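Local coordinates for protein DyP (Bjerkandera adusta, PDB 3MM3) that binds heme b and probably acts as a peroxidase that decolorizes dyes, at residues I332-E337 with G353-E358. The protein carries 1 engineered substitution. Residues are numbered along the deposited sequence; the frame is centred on the assembly and turned at random.
With HEM (protoporphyrin IX containing Fe), chain B; CYN (cyanide ion), chain C.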
loop_
_atom_site.group_PDB
_atom_site.type_symbol
_atom_site.label_atom_id
_atom_site.label_comp_id
_atom_site.label_asym_id
_atom_site.label_seq_id
_atom_site.Cartn_x
_atom_site.Cartn_y
_atom_site.Cartn_z
ATOM N N ILE A 332 4.357 4.975 -2.445
ATOM C CA ILE A 332 5.033 5.901 -3.340
ATOM C C ILE A 332 6.002 5.127 -4.240
ATOM O O ILE A 332 6.701 4.223 -3.769
ATOM C CB ILE A 332 5.758 7.026 -2.553
ATOM C CG1 ILE A 332 6.160 8.179 -3.490
ATOM C CG2 ILE A 332 6.913 6.462 -1.712
ATOM C CD1 ILE A 332 6.629 9.432 -2.769
ATOM N N PRO A 333 6.054 5.470 -5.540
ATOM C CA PRO A 333 7.027 4.854 -6.432
ATOM C C PRO A 333 8.449 5.223 -6.034
ATOM O O PRO A 333 8.652 6.237 -5.357
ATOM C CB PRO A 333 6.688 5.468 -7.801
ATOM C CG PRO A 333 5.257 5.856 -7.692
ATOM C CD PRO A 333 5.129 6.354 -6.279
ATOM N N TYR A 334 9.418 4.411 -6.441
ATOM C CA TYR A 334 10.829 4.782 -6.307
ATOM C C TYR A 334 11.566 4.445 -7.585
ATOM O O TYR A 334 11.121 3.590 -8.364
ATOM C CB TYR A 334 11.489 4.105 -5.094
ATOM C CG TYR A 334 11.884 2.658 -5.317
ATOM C CD1 TYR A 334 13.119 2.340 -5.877
ATOM C CD2 TYR A 334 11.032 1.613 -4.973
ATOM C CE1 TYR A 334 13.492 1.023 -6.087
ATOM C CE2 TYR A 334 11.402 0.294 -5.173
ATOM C CZ TYR A 334 12.630 0.002 -5.736
ATOM O OH TYR A 334 12.968 -1.321 -5.929
ATOM N N GLY A 335 12.699 5.110 -7.782
ATOM C CA GLY A 335 13.601 4.787 -8.869
ATOM C C GLY A 335 13.373 5.650 -10.086
ATOM O O GLY A 335 12.364 6.348 -10.188
ATOM N N PRO A 336 14.315 5.592 -11.034
ATOM C CA PRO A 336 14.258 6.430 -12.209
ATOM C C PRO A 336 13.207 5.932 -13.185
ATOM O O PRO A 336 12.776 4.769 -13.103
ATOM C CB PRO A 336 15.658 6.274 -12.811
ATOM C CG PRO A 336 16.112 4.942 -12.386
ATOM C CD PRO A 336 15.514 4.735 -11.013
ATOM N N GLU A 337 12.799 6.810 -14.090
ATOM C CA GLU A 337 11.929 6.429 -15.188
ATOM C C GLU A 337 12.558 5.325 -16.022
ATOM O O GLU A 337 13.789 5.169 -16.053
ATOM C CB GLU A 337 11.608 7.646 -16.051
ATOM C CG GLU A 337 10.743 8.642 -15.323
ATOM C CD GLU A 337 9.362 8.077 -15.060
ATOM O OE1 GLU A 337 8.558 8.050 -16.014
ATOM O OE2 GLU A 337 9.089 7.647 -13.908
ATOM N N GLY A 353 10.510 0.718 -8.504
ATOM C CA GLY A 353 9.402 -0.046 -7.941
ATOM C C GLY A 353 8.477 0.774 -7.086
ATOM O O GLY A 353 8.228 1.948 -7.374
ATOM N N LEU A 354 7.980 0.144 -6.029
ATOM C CA LEU A 354 6.967 0.740 -5.171
ATOM C C LEU A 354 7.353 0.532 -3.719
ATOM O O LEU A 354 7.684 -0.579 -3.320
ATOM C CB LEU A 354 5.583 0.121 -5.426
ATOM C CG LEU A 354 4.385 0.852 -4.797
ATOM C CD1 LEU A 354 4.194 2.242 -5.435
ATOM C CD2 LEU A 354 3.124 0.038 -4.955
ATOM N N LEU A 355 7.323 1.613 -2.949
ATOM C CA LEU A 355 7.431 1.533 -1.501
ATOM C C LEU A 355 6.000 1.525 -0.989
ATOM O O LEU A 355 5.318 2.553 -0.973
ATOM C CB LEU A 355 8.238 2.723 -0.938
ATOM C CG LEU A 355 9.618 2.889 -1.591
ATOM C CD1 LEU A 355 10.311 4.108 -1.020
ATOM C CD2 LEU A 355 10.498 1.647 -1.412
ATOM N N PHE A 356 5.544 0.338 -0.610
ATOM C CA PHE A 356 4.137 0.084 -0.332
ATOM C C PHE A 356 3.861 0.142 1.163
ATOM O O PHE A 356 4.599 -0.427 1.971
ATOM C CB PHE A 356 3.782 -1.275 -0.926
ATOM C CG PHE A 356 2.415 -1.782 -0.569
ATOM C CD1 PHE A 356 1.339 -1.581 -1.428
ATOM C CD2 PHE A 356 2.216 -2.518 0.604
ATOM C CE1 PHE A 356 0.069 -2.081 -1.106
ATOM C CE2 PHE A 356 0.959 -3.027 0.930
ATOM C CZ PHE A 356 -0.120 -2.817 0.068
ATOM N N VAL A 357 2.771 0.821 1.507
ATOM C CA VAL A 357 2.405 1.064 2.892
ATOM C C VAL A 357 0.912 0.807 3.036
ATOM O O VAL A 357 0.101 1.406 2.328
ATOM C CB VAL A 357 2.734 2.541 3.264
ATOM C CG1 VAL A 357 2.206 2.902 4.624
ATOM C CG2 VAL A 357 4.236 2.800 3.216
ATOM N N GLU A 358 0.548 -0.081 3.952
ATOM C CA GLU A 358 -0.865 -0.335 4.223
ATOM C C GLU A 358 -1.096 -0.350 5.734
ATOM O O GLU A 358 -0.360 -1.017 6.467
ATOM C CB GLU A 358 -1.289 -1.646 3.572
ATOM C CG GLU A 358 -2.766 -1.818 3.454
ATOM C CD GLU A 358 -3.180 -2.914 2.471
ATOM O OE1 GLU A 358 -2.435 -3.887 2.280
ATOM O OE2 GLU A 358 -4.280 -2.805 1.883
HETATM C CHA HEM B . -5.353 -0.588 -5.830
HETATM C CHB HEM B . -1.095 -0.988 -8.066
HETATM C CHC HEM B . 0.465 -3.934 -4.570
HETATM C CHD HEM B . -3.810 -3.644 -2.372
HETATM C C1A HEM B . -4.355 -0.464 -6.754
HETATM C C2A HEM B . -4.434 0.296 -7.977
HETATM C C3A HEM B . -3.260 0.175 -8.600
HETATM C C4A HEM B . -2.397 -0.639 -7.783
HETATM C CMA HEM B . -2.846 0.796 -9.945
HETATM C CAA HEM B . -5.689 1.058 -8.462
HETATM C CBA HEM B . -5.903 2.398 -7.751
HETATM C CGA HEM B . -6.947 2.316 -6.658
HETATM O O1A HEM B . -7.968 1.624 -6.854
HETATM O O2A HEM B . -6.789 2.962 -5.616
HETATM C C1B HEM B . -0.291 -1.809 -7.317
HETATM C C2B HEM B . 1.094 -2.120 -7.590
HETATM C C3B HEM B . 1.528 -2.927 -6.618
HETATM C C4B HEM B . 0.425 -3.137 -5.693
HETATM C CMB HEM B . 1.873 -1.603 -8.815
HETATM C CAB HEM B . 2.928 -3.543 -6.442
HETATM C CBB HEM B . 4.037 -2.978 -6.933
HETATM C C1C HEM B . -0.575 -4.160 -3.703
HETATM C C2C HEM B . -0.556 -5.090 -2.592
HETATM C C3C HEM B . -1.761 -5.015 -1.987
HETATM C C4C HEM B . -2.547 -4.042 -2.704
HETATM C CMC HEM B . 0.669 -5.952 -2.210
HETATM C CAC HEM B . -2.273 -5.780 -0.749
HETATM C CBC HEM B . -1.913 -7.040 -0.513
HETATM C C1D HEM B . -4.570 -2.738 -3.057
HETATM C C2D HEM B . -5.860 -2.284 -2.623
HETATM C C3D HEM B . -6.340 -1.353 -3.692
HETATM C C4D HEM B . -5.297 -1.330 -4.679
HETATM C CMD HEM B . -6.624 -2.635 -1.335
HETATM C CAD HEM B . -7.677 -0.616 -3.691
HETATM C CBD HEM B . -8.744 -1.612 -4.140
HETATM C CGD HEM B . -10.133 -1.028 -4.033
HETATM O O1D HEM B . -10.901 -1.130 -5.024
HETATM O O2D HEM B . -10.493 -0.470 -2.970
HETATM N NA HEM B . -3.095 -1.006 -6.660
HETATM N NB HEM B . -0.685 -2.442 -6.143
HETATM N NC HEM B . -1.808 -3.556 -3.762
HETATM N ND HEM B . -4.244 -2.144 -4.279
HETATM FE FE HEM B . -2.453 -2.316 -5.224
HETATM C C CYN C . -1.629 -0.743 -4.199
HETATM N N CYN C . -1.115 0.158 -3.707
#
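Four backbone hydrogen bonds join Ile332 to Leu355 and Tyr334 to Gly353. Leu355 N to Ile332 O is the shortest, at 2.8 Å. Tyr334 N reaches Gly353 O at 2.9 Å. Between these two hydrogen-bonded pairs, Pro333 faces Leu354 as a non-hydrogen-bonded pair. Gly353 O, already taken by Tyr334 N, also receives the CA-H of Pro333, with CA 3.3 Å away.

The Tyr334 ring lies over the other backbone. With chi1 at 79°, CG sits between backbone N and carbonyl carbon, and one ring face covers Gly353 N. Its CE2 is 3.4 Å from Gly353 CA, where a side chain on Gly353 would clash. Tyr334 OH is hydrogen-bonded to Asp351 OD1.

Strand 328-334 is the outer strand of the C-terminal antiparallel sheet of this ferredoxin-like DyP fold. Pro333 bonds on to Ser155 of the N-terminal sheet. Strand 353-360 lines the heme pocket.

Apolar contacts occupy both sheet faces. Leu355 CD2 meets Tyr334 CD2 at 3.6 Å, and Leu355 CB packs beside Ile332 CG2. Shortening Tyr334 to an alanine is likely to bare the Gly353 backbone, rob Leu355 CD2 of the ring and leave Asp351 without its hydroxyl partner. On the heme face, Leu354 CD1 meets Pro333 CD at 4.3 Å and packs on the Ile332 carbonyl. Its CD2 touches heme CBB at 3.7 Å.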